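Local coordinates for melanin biosynthesis protein TyrA, putative (Shewanella oneidensis, PDB 2IIZ) that binds heme b and probably acts as a peroxidase of the dye-decolorizing (DyP-type) family, at residues A[26-31]-A[99-104]; A[66-71]-A[296-301]. All blocks are in the same frame, centred on the assembly; numbering follows the deposited sequence.

Interaction 1. Residues A[26-31]-A[99-104]; sequences MFNAND and IEYDLF
Selenomethionine Met26 lies between two aromatic rings of the 99-104 segment, and this is the tightly packed part of the contact. Its CB sits over one face of the Tyr101 ring, 4.0 Å from the centroid, while its terminal CE comes down on one face of Phe104, 3.3 Å from Phe104 CD1. A bend about the CB-CG bond (chi2 -67°) leaves SE lodged against both rings, oblique to each, in two Met-aromatic contacts, and lets CE go on to Phe104. Phe299 of strand 291-301 adds to this apolar layer. Phe27 and Leu103 point to the other sheet face, where their CB atoms pack 4.2 Å apart; there Phe27 also meets Phe126, and Leu103 reaches Leu37 and Ile41 of helix 34-54. The backbones pair as antiparallel neighbours in the ferredoxin-like N-terminal half of the DyP fold. Phe27 N donates to Leu103 O at 2.8 Å, and Leu103 N returns a bond to Phe27 O. The regular ladder ends in a classic beta bulge, Asp102 and Leu103 both facing Phe27. Beyond it side chains replace the main-chain acceptors. Asp102 N meets Asn28 OD1 at 2.8 Å, nearly in line with the amide C=O (170° at the oxygen), and Ala29 N is held by Asp102 OD2 at 2.9 Å, met on the anti side of the carboxylate and 27° out of its plane. Toward this partly exposed end the contact is looser: a water bridges Asn28 ND2, a long 3.3 Å away, and Glu100 O, and the side chain of Glu100 turns away to bond with Phe86 N and Ser298 N.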
loop_
_atom_site.group_PDB
_atom_site.type_symbol
_atom_site.label_atom_id
_atom_site.label_comp_id
_atom_site.label_asym_id
_atom_site.label_seq_id
_atom_site.Cartn_x
_atom_site.Cartn_y
_atom_site.Cartn_z
HETATM N N MSE A 26 -0.097 -14.676 -2.575
HETATM C CA MSE A 26 0.415 -16.020 -2.442
HETATM C C MSE A 26 -0.544 -16.795 -1.578
HETATM O O MSE A 26 -0.828 -16.372 -0.450
HETATM C CB MSE A 26 1.760 -15.934 -1.774
HETATM C CG MSE A 26 2.738 -15.188 -2.630
HETATM SE SE MSE A 26 3.055 -16.274 -4.203
HETATM C CE MSE A 26 4.395 -15.083 -4.966
ATOM N N PHE A 27 -1.045 -17.909 -2.120
ATOM C CA PHE A 27 -2.018 -18.771 -1.439
ATOM C C PHE A 27 -1.481 -20.180 -1.342
ATOM O O PHE A 27 -0.801 -20.669 -2.250
ATOM C CB PHE A 27 -3.346 -18.882 -2.207
ATOM C CG PHE A 27 -4.072 -17.589 -2.379
ATOM C CD1 PHE A 27 -4.966 -17.150 -1.414
ATOM C CD2 PHE A 27 -3.865 -16.811 -3.512
ATOM C CE1 PHE A 27 -5.645 -15.951 -1.564
ATOM C CE2 PHE A 27 -4.532 -15.624 -3.673
ATOM C CZ PHE A 27 -5.434 -15.184 -2.686
ATOM N N ASN A 28 -1.807 -20.823 -0.232
ATOM C CA ASN A 28 -1.542 -22.228 -0.040
ATOM C C ASN A 28 -2.878 -22.922 0.170
ATOM O O ASN A 28 -3.771 -22.411 0.862
ATOM C CB ASN A 28 -0.581 -22.460 1.133
ATOM C CG ASN A 28 0.879 -22.267 0.744
ATOM O OD1 ASN A 28 1.229 -22.223 -0.440
ATOM N ND2 ASN A 28 1.742 -22.153 1.744
ATOM N N ALA A 29 -2.997 -24.089 -0.450
ATOM C CA ALA A 29 -4.251 -24.803 -0.510
ATOM C C ALA A 29 -4.426 -25.679 0.719
ATOM O O ALA A 29 -3.456 -26.189 1.272
ATOM C CB ALA A 29 -4.306 -25.639 -1.775
ATOM N N ASN A 30 -5.676 -25.849 1.140
ATOM C CA ASN A 30 -5.998 -26.716 2.257
ATOM C C ASN A 30 -5.843 -28.171 1.794
ATOM O O ASN A 30 -5.582 -28.417 0.608
ATOM C CB ASN A 30 -7.415 -26.417 2.791
ATOM C CG ASN A 30 -7.566 -24.978 3.317
ATOM O OD1 ASN A 30 -6.598 -24.347 3.734
ATOM N ND2 ASN A 30 -8.789 -24.464 3.294
ATOM N N ASP A 31 -5.994 -29.127 2.711
ATOM C CA ASP A 31 -5.819 -30.544 2.374
ATOM C C ASP A 31 -6.947 -31.070 1.476
ATOM O O ASP A 31 -8.124 -30.805 1.731
ATOM C CB ASP A 31 -5.759 -31.409 3.650
ATOM C CG ASP A 31 -4.396 -31.367 4.351
ATOM O OD1 ASP A 31 -3.525 -30.556 3.979
ATOM O OD2 ASP A 31 -4.198 -32.164 5.293
ATOM N N ILE A 99 11.335 -20.671 -1.090
ATOM C CA ILE A 99 10.121 -20.658 -0.284
ATOM C C ILE A 99 8.994 -20.682 -1.305
ATOM O O ILE A 99 8.720 -19.676 -1.962
ATOM C CB ILE A 99 10.028 -19.392 0.590
ATOM C CG1 ILE A 99 11.185 -19.352 1.604
ATOM C CG2 ILE A 99 8.708 -19.363 1.351
ATOM C CD1 ILE A 99 11.264 -18.073 2.458
ATOM N N GLU A 100 8.350 -21.831 -1.439
ATOM C CA GLU A 100 7.396 -22.060 -2.497
ATOM C C GLU A 100 5.996 -21.850 -1.958
ATOM O O GLU A 100 5.756 -22.079 -0.758
ATOM C CB GLU A 100 7.513 -23.488 -3.013
ATOM C CG GLU A 100 8.944 -23.930 -3.344
ATOM C CD GLU A 100 9.436 -23.472 -4.693
ATOM O OE1 GLU A 100 8.755 -22.678 -5.383
ATOM O OE2 GLU A 100 10.529 -23.927 -5.067
ATOM N N TYR A 101 5.096 -21.417 -2.854
ATOM C CA TYR A 101 3.668 -21.216 -2.563
ATOM C C TYR A 101 2.853 -21.948 -3.627
ATOM O O TYR A 101 3.284 -22.023 -4.778
ATOM C CB TYR A 101 3.298 -19.725 -2.573
ATOM C CG TYR A 101 4.150 -18.891 -1.643
ATOM C CD1 TYR A 101 3.862 -18.823 -0.281
ATOM C CD2 TYR A 101 5.250 -18.172 -2.127
ATOM C CE1 TYR A 101 4.644 -18.061 0.580
ATOM C CE2 TYR A 101 6.040 -17.405 -1.280
ATOM C CZ TYR A 101 5.731 -17.354 0.075
ATOM O OH TYR A 101 6.504 -16.601 0.928
ATOM N N ASP A 102 1.686 -22.472 -3.236
ATOM C CA ASP A 102 0.825 -23.253 -4.139
ATOM C C ASP A 102 0.270 -22.437 -5.311
ATOM O O ASP A 102 0.230 -22.913 -6.452
ATOM C CB ASP A 102 -0.351 -23.875 -3.368
ATOM C CG ASP A 102 0.082 -24.973 -2.409
ATOM O OD1 ASP A 102 1.272 -25.355 -2.402
ATOM O OD2 ASP A 102 -0.777 -25.451 -1.653
ATOM N N LEU A 103 -0.161 -21.217 -5.019
ATOM C CA LEU A 103 -0.743 -20.344 -6.028
ATOM C C LEU A 103 -0.293 -18.906 -5.868
ATOM O O LEU A 103 -0.135 -18.402 -4.746
ATOM C CB LEU A 103 -2.263 -20.373 -5.946
ATOM C CG LEU A 103 -2.967 -21.691 -6.231
ATOM C CD1 LEU A 103 -4.435 -21.512 -5.895
ATOM C CD2 LEU A 103 -2.800 -22.115 -7.686
ATOM N N PHE A 104 -0.104 -18.265 -7.017
ATOM C CA PHE A 104 0.290 -16.874 -7.106
ATOM C C PHE A 104 -0.713 -16.169 -8.019
ATOM O O PHE A 104 -0.983 -16.623 -9.146
ATOM C CB PHE A 104 1.712 -16.792 -7.658
ATOM C CG PHE A 104 2.229 -15.385 -7.889
ATOM C CD1 PHE A 104 1.912 -14.339 -7.033
ATOM C CD2 PHE A 104 3.055 -15.121 -8.970
ATOM C CE1 PHE A 104 2.398 -13.064 -7.258
ATOM C CE2 PHE A 104 3.539 -13.857 -9.197
ATOM C CZ PHE A 104 3.207 -12.822 -8.332
HETATM O O HOH W 1 4.873 -21.285 1.555
#

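Interaction 2. Residues A[66-71]-A[296-301]; sequences IGANYW and GSSFFA
Two neighbouring strands of the large antiparallel sheet, one from each family half of the DyP-type chain, meet where 66-71 leaves strand 61-67 beside 296-301. Ile66 and Phe300 form a hydrogen-bonded pair: Ile66 N donates to Phe300 O at 2.8 Å, and Phe300 N to Ile66 O at 2.9 Å. Gly67 and Phe299 follow as a non-hydrogen-bonded pair with CA atoms only 4.3 Å apart. With CG anti to the carbonyl carbon (chi1 -53°), the Phe299 ring reaches the Ile66-Gly67 backbone: CD1 comes to 3.7 Å from Gly67 CA, which lies oblique to the ring, while Ile66 C sits at the ring's edge, near its plane. Phe104 and Val183 also pack on Phe299. One residue on, Ala68 N reaches Ser298 O at 3.0 Å from above the carbonyl plane, 39° out of it, as the chain curls off the sheet, and the CB atoms of Ala68 and Ser298 touch at 4.0 Å. The hydroxyl of Ser298 has its partner in Lys84 O. The curl brings Trp71, at the start of helix 71-74, back toward the strand. There Phe300 presents its edge toward the face of the indole six-membered ring in an offset edge-to-face pair, planes at 88° and centroids 6.0 Å apart. Tyr75 meets Trp71, Tyr180 meets Phe300 edge-to-face, and Trp71 NE1 bonds to Ser78 O. All seven touching residues are buried, at a strand pairing that joins the two ferredoxin-like halves, an arrangement characteristic of the dimeric alpha-beta barrel fold of DyP-type peroxidases.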
loop_
_atom_site.group_PDB
_atom_site.type_symbol
_atom_site.label_atom_id
_atom_site.label_comp_id
_atom_site.label_asym_id
_atom_site.label_seq_id
_atom_site.Cartn_x
_atom_site.Cartn_y
_atom_site.Cartn_z
ATOM N N ILE A 66 0.867 -21.149 -10.823
ATOM C CA ILE A 66 0.721 -22.333 -9.978
ATOM C C ILE A 66 2.091 -22.864 -9.527
ATOM O O ILE A 66 2.984 -23.037 -10.347
ATOM C CB ILE A 66 -0.024 -23.417 -10.786
ATOM C CG1 ILE A 66 -1.473 -22.971 -11.008
ATOM C CG2 ILE A 66 0.008 -24.769 -10.095
ATOM C CD1 ILE A 66 -2.033 -23.495 -12.261
ATOM N N GLY A 67 2.252 -23.128 -8.232
ATOM C CA GLY A 67 3.573 -23.441 -7.684
ATOM C C GLY A 67 4.158 -24.744 -8.211
ATOM O O GLY A 67 3.426 -25.690 -8.509
ATOM N N ALA A 68 5.480 -24.797 -8.325
ATOM C CA ALA A 68 6.151 -25.990 -8.863
ATOM C C ALA A 68 5.853 -27.242 -8.031
ATOM O O ALA A 68 5.644 -28.337 -8.575
ATOM C CB ALA A 68 7.653 -25.753 -8.946
ATOM N N ASN A 69 5.836 -27.073 -6.711
ATOM C CA ASN A 69 5.644 -28.188 -5.775
ATOM C C ASN A 69 4.178 -28.608 -5.561
ATOM O O ASN A 69 3.900 -29.552 -4.827
ATOM C CB ASN A 69 6.302 -27.846 -4.425
ATOM C CG ASN A 69 7.802 -28.095 -4.425
ATOM O OD1 ASN A 69 8.376 -28.484 -5.445
ATOM N ND2 ASN A 69 8.444 -27.873 -3.279
ATOM N N TYR A 70 3.249 -27.905 -6.198
ATOM C CA TYR A 70 1.827 -28.231 -6.095
ATOM C C TYR A 70 1.200 -28.619 -7.427
ATOM O O TYR A 70 0.079 -29.124 -7.454
ATOM C CB TYR A 70 1.093 -27.026 -5.536
ATOM C CG TYR A 70 -0.334 -27.290 -5.175
ATOM C CD1 TYR A 70 -0.658 -28.226 -4.200
ATOM C CD2 TYR A 70 -1.365 -26.602 -5.804
ATOM C CE1 TYR A 70 -1.977 -28.474 -3.861
ATOM C CE2 TYR A 70 -2.681 -26.840 -5.473
ATOM C CZ TYR A 70 -2.984 -27.776 -4.504
ATOM O OH TYR A 70 -4.294 -28.011 -4.174
ATOM N N TRP A 71 1.910 -28.383 -8.533
ATOM C CA TRP A 71 1.387 -28.722 -9.861
ATOM C C TRP A 71 0.759 -30.115 -9.873
ATOM O O TRP A 71 -0.357 -30.284 -10.354
ATOM C CB TRP A 71 2.476 -28.650 -10.947
ATOM C CG TRP A 71 1.909 -28.898 -12.315
ATOM C CD1 TRP A 71 1.821 -30.101 -12.972
ATOM C CD2 TRP A 71 1.338 -27.919 -13.191
ATOM N NE1 TRP A 71 1.237 -29.921 -14.199
ATOM C CE2 TRP A 71 0.931 -28.589 -14.356
ATOM C CE3 TRP A 71 1.136 -26.527 -13.101
ATOM C CZ2 TRP A 71 0.330 -27.924 -15.425
ATOM C CZ3 TRP A 71 0.534 -25.864 -14.172
ATOM C CH2 TRP A 71 0.143 -26.566 -15.312
ATOM N N GLY A 296 12.023 -17.164 -2.539
ATOM C CA GLY A 296 12.372 -17.668 -3.874
ATOM C C GLY A 296 11.412 -18.751 -4.322
ATOM O O GLY A 296 11.463 -19.858 -3.802
ATOM N N SER A 297 10.548 -18.426 -5.289
ATOM C CA SER A 297 9.407 -19.263 -5.654
ATOM C C SER A 297 9.393 -19.544 -7.153
ATOM O O SER A 297 9.551 -18.611 -7.952
ATOM C CB SER A 297 8.095 -18.555 -5.299
ATOM O OG SER A 297 8.054 -18.068 -3.964
ATOM N N SER A 298 9.200 -20.817 -7.528
ATOM C CA SER A 298 8.991 -21.201 -8.924
ATOM C C SER A 298 7.504 -21.476 -9.177
ATOM O O SER A 298 6.849 -22.144 -8.362
ATOM C CB SER A 298 9.816 -22.447 -9.278
ATOM O OG SER A 298 9.905 -22.625 -10.685
ATOM N N PHE A 299 6.986 -20.959 -10.299
ATOM C CA PHE A 299 5.592 -21.163 -10.711
ATOM C C PHE A 299 5.520 -21.458 -12.212
ATOM O O PHE A 299 6.483 -21.247 -12.957
ATOM C CB PHE A 299 4.721 -19.919 -10.476
ATOM C CG PHE A 299 4.764 -19.351 -9.084
ATOM C CD1 PHE A 299 3.918 -19.829 -8.092
ATOM C CD2 PHE A 299 5.635 -18.320 -8.770
ATOM C CE1 PHE A 299 3.951 -19.297 -6.803
ATOM C CE2 PHE A 299 5.673 -17.776 -7.487
ATOM C CZ PHE A 299 4.827 -18.266 -6.500
ATOM N N PHE A 300 4.363 -21.941 -12.650
ATOM C CA PHE A 300 4.006 -21.947 -14.076
ATOM C C PHE A 300 2.657 -21.255 -14.195
ATOM O O PHE A 300 1.716 -21.579 -13.473
ATOM C CB PHE A 300 3.946 -23.367 -14.668
ATOM C CG PHE A 300 3.942 -23.407 -16.194
ATOM C CD1 PHE A 300 5.118 -23.260 -16.916
ATOM C CD2 PHE A 300 2.765 -23.594 -16.897
ATOM C CE1 PHE A 300 5.114 -23.297 -18.305
ATOM C CE2 PHE A 300 2.755 -23.628 -18.282
ATOM C CZ PHE A 300 3.930 -23.483 -18.986
ATOM N N ALA A 301 2.595 -20.295 -15.112
ATOM C CA ALA A 301 1.379 -19.585 -15.455
ATOM C C ALA A 301 0.907 -20.133 -16.797
ATOM O O ALA A 301 1.444 -19.769 -17.846
ATOM C CB ALA A 301 1.647 -18.099 -15.563
#

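In the fold
From the N terminus, strand 21-29 supplies the first half of interaction 1; the chain then runs through helix 34-54 to strand 61-67, whose end opens interaction 2. Residues 99-104 return to strand 21-29 and close a loop of 67 residues. Interaction 2 closes only near the C terminus, when 296-301 comes back to 66-71 after 224 residues, including most of the heme-binding half. The two contacts therefore cross. They also touch: Gly67 N probably bonds to Asp102 O, and Ser297 OG to Ile99 O. Since strand 61-67 lies between 103-109 and 291-301, the pair links strands 21-29, 103-109, 61-67 and 291-301 consecutively across one sheet.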